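PDB 2O0M: transcriptional regulator, SorC family from Enterococcus faecalis, which probably regulates transcription by binding DNA in response to a sugar-type effector, the modelled part being its putative sugar-binding domain. Local coordinates for residues F276-E279 and V283-K286. Residues are numbered along the deposited sequence; the frame is centred on the assembly and turned at random.
Sequences FFDE and VVYK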
ATOM      1  N   PHE A 276      -0.461   7.572 -10.510  1.00 11.43           N
ATOM      2  CA  PHE A 276       0.089   8.849 -10.058  1.00 12.17           C
ATOM      3  C   PHE A 276      -0.987   9.922 -10.039  1.00 12.42           C
ATOM      4  O   PHE A 276      -1.758  10.026 -10.979  1.00 12.97           O
ATOM      5  CB  PHE A 276       1.254   9.263 -10.956  1.00 11.35           C
ATOM      6  CG  PHE A 276       2.437   8.360 -10.823  1.00 11.42           C
ATOM      7  CD1 PHE A 276       3.467   8.685  -9.954  1.00  9.59           C
ATOM      8  CD2 PHE A 276       2.485   7.142 -11.494  1.00 11.42           C
ATOM      9  CE1 PHE A 276       4.538   7.848  -9.789  1.00 11.17           C
ATOM     10  CE2 PHE A 276       3.560   6.281 -11.321  1.00 11.70           C
ATOM     11  CZ  PHE A 276       4.584   6.633 -10.475  1.00 11.25           C
ATOM     12  N   PHE A 277      -1.018  10.706  -8.963  1.00 13.13           N
ATOM     13  CA  PHE A 277      -2.098  11.669  -8.712  1.00 14.17           C
ATOM     14  C   PHE A 277      -1.556  13.093  -8.575  1.00 15.09           C
ATOM     15  O   PHE A 277      -0.556  13.317  -7.905  1.00 14.41           O
ATOM     16  CB  PHE A 277      -2.840  11.314  -7.422  1.00 13.86           C
ATOM     17  CG  PHE A 277      -3.349   9.898  -7.381  1.00 12.94           C
ATOM     18  CD1 PHE A 277      -4.674   9.605  -7.708  1.00 12.08           C
ATOM     19  CD2 PHE A 277      -2.509   8.853  -7.003  1.00 12.90           C
ATOM     20  CE1 PHE A 277      -5.139   8.305  -7.661  1.00 13.47           C
ATOM     21  CE2 PHE A 277      -2.972   7.552  -6.966  1.00 12.26           C
ATOM     22  CZ  PHE A 277      -4.294   7.274  -7.304  1.00 13.06           C
ATOM     23  N   ASP A 278      -2.231  14.062  -9.192  1.00 16.81           N
ATOM     24  CA  ASP A 278      -1.882  15.460  -8.961  1.00 17.93           C
ATOM     25  C   ASP A 278      -2.603  15.963  -7.707  1.00 19.04           C
ATOM     26  O   ASP A 278      -3.328  15.198  -7.066  1.00 17.96           O
ATOM     27  CB  ASP A 278      -2.142  16.335 -10.203  1.00 18.18           C
ATOM     28  CG  ASP A 278      -3.614  16.455 -10.564  1.00 18.54           C
ATOM     29  OD1 ASP A 278      -4.487  16.176  -9.722  1.00 18.37           O
ATOM     30  OD2 ASP A 278      -3.899  16.851 -11.715  1.00 17.88           O
ATOM     31  N   GLU A 279      -2.381  17.222  -7.334  1.00 20.44           N
ATOM     32  CA  GLU A 279      -2.911  17.739  -6.061  1.00 21.72           C
ATOM     33  C   GLU A 279      -4.448  17.792  -6.031  1.00 21.96           C
ATOM     34  O   GLU A 279      -5.059  17.743  -4.960  1.00 21.52           O
ATOM     35  CB  GLU A 279      -2.291  19.101  -5.704  1.00 22.24           C
ATOM     36  CG  GLU A 279      -2.878  20.304  -6.401  1.00 24.16           C
ATOM     37  CD  GLU A 279      -2.321  21.613  -5.860  1.00 24.46           C
ATOM     38  OE1 GLU A 279      -2.573  22.664  -6.489  1.00 28.67           O
ATOM     39  OE2 GLU A 279      -1.624  21.593  -4.818  1.00 27.65           O
ATOM     40  N   VAL A 283      -5.876  11.269 -11.493  1.00 19.63           N
ATOM     41  CA  VAL A 283      -4.878  10.336 -12.013  1.00 19.35           C
ATOM     42  C   VAL A 283      -4.276  10.950 -13.273  1.00 19.08           C
ATOM     43  O   VAL A 283      -4.971  11.123 -14.279  1.00 18.98           O
ATOM     44  CB  VAL A 283      -5.490   8.955 -12.334  1.00 19.15           C
ATOM     45  CG1 VAL A 283      -4.475   8.029 -13.010  1.00 19.10           C
ATOM     46  CG2 VAL A 283      -6.028   8.309 -11.064  1.00 18.87           C
ATOM     47  N   VAL A 284      -2.995  11.303 -13.198  1.00 18.43           N
ATOM     48  CA  VAL A 284      -2.277  11.906 -14.341  1.00 18.38           C
ATOM     49  C   VAL A 284      -1.497  10.870 -15.163  1.00 18.20           C
ATOM     50  O   VAL A 284      -1.136  11.127 -16.322  1.00 18.64           O
ATOM     51  CB  VAL A 284      -1.320  13.031 -13.881  1.00 18.30           C
ATOM     52  CG1 VAL A 284      -2.097  14.148 -13.200  1.00 18.64           C
ATOM     53  CG2 VAL A 284      -0.234  12.504 -12.955  1.00 18.49           C
ATOM     54  N   TYR A 285      -1.246   9.704 -14.564  1.00 17.20           N
ATOM     55  CA  TYR A 285      -0.564   8.599 -15.248  1.00 16.88           C
ATOM     56  C   TYR A 285      -0.742   7.283 -14.490  1.00 16.41           C
ATOM     57  O   TYR A 285      -0.914   7.279 -13.269  1.00 15.51           O
ATOM     58  CB  TYR A 285       0.927   8.908 -15.378  1.00 16.49           C
ATOM     59  CG  TYR A 285       1.705   7.950 -16.254  1.00 16.17           C
ATOM     60  CD1 TYR A 285       1.477   7.890 -17.629  1.00 16.54           C
ATOM     61  CD2 TYR A 285       2.694   7.131 -15.721  1.00 15.05           C
ATOM     62  CE1 TYR A 285       2.190   7.028 -18.438  1.00 16.33           C
ATOM     63  CE2 TYR A 285       3.419   6.259 -16.526  1.00 15.65           C
ATOM     64  CZ  TYR A 285       3.160   6.215 -17.890  1.00 15.28           C
ATOM     65  OH  TYR A 285       3.867   5.371 -18.715  1.00 16.39           O
ATOM     66  N   LYS A 286      -0.706   6.177 -15.230  1.00 16.52           N
ATOM     67  CA  LYS A 286      -0.661   4.842 -14.631  1.00 16.96           C
ATOM     68  C   LYS A 286       0.273   3.923 -15.417  1.00 16.21           C
ATOM     69  O   LYS A 286       0.362   3.995 -16.649  1.00 15.81           O
ATOM     70  CB  LYS A 286      -2.060   4.235 -14.526  1.00 17.31           C
ATOM     71  CG  LYS A 286      -2.724   3.946 -15.859  1.00 19.45           C
ATOM     72  CD  LYS A 286      -4.195   3.615 -15.680  1.00 20.13           C
ATOM     73  CE  LYS A 286      -4.854   3.311 -17.023  1.00 22.31           C
ATOM     74  NZ  LYS A 286      -6.232   2.766 -16.825  1.00 24.80           N
TER
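F277 and V283 lie side by side on one face of a short antiparallel hairpin, CE1 of the F277 ring approaching CG2 of V283 obliquely at 3.5 Å. The V283 chi1 of 174° sends CG1 away from the backbone N and leaves CG2 beside it, facing the phenyl ring. On the opposite face F276 and Y285 meet more loosely: CD2 of F276 comes within 4.2 Å of CD2 of Y285, at the edge of the tyrosine ring. V284 completes the apolar part, its CG2 methyl packing on CB of F276 at 4.1 Å. Its CG1 lies against CB and OD2 of D278 (3.6 Å to OD2), where the apolar part gives way to the polar edge.

F276 N donates to Y285 O (2.8 Å), whereas F276 O accepts from V284 N (2.8 Å), so V284 and Y285 both lie opposite F276, as in a classic beta bulge. F276 O also receives a CA-H...O contact from V283. With V284 as the extra residue, F277 pairs with V283 as a non-hydrogen-bonded pair. At the turn, D278 OD1 accepts a hydrogen bond from K282 N.

The hairpin extends the sheet beyond strand 270-272. Helix 257-265 covers the F276 and Y285 face, where E259 OE2 is hydrogen-bonded to Y285 OH, while Y319 of helix 313-320 packs edge-to-face with F277.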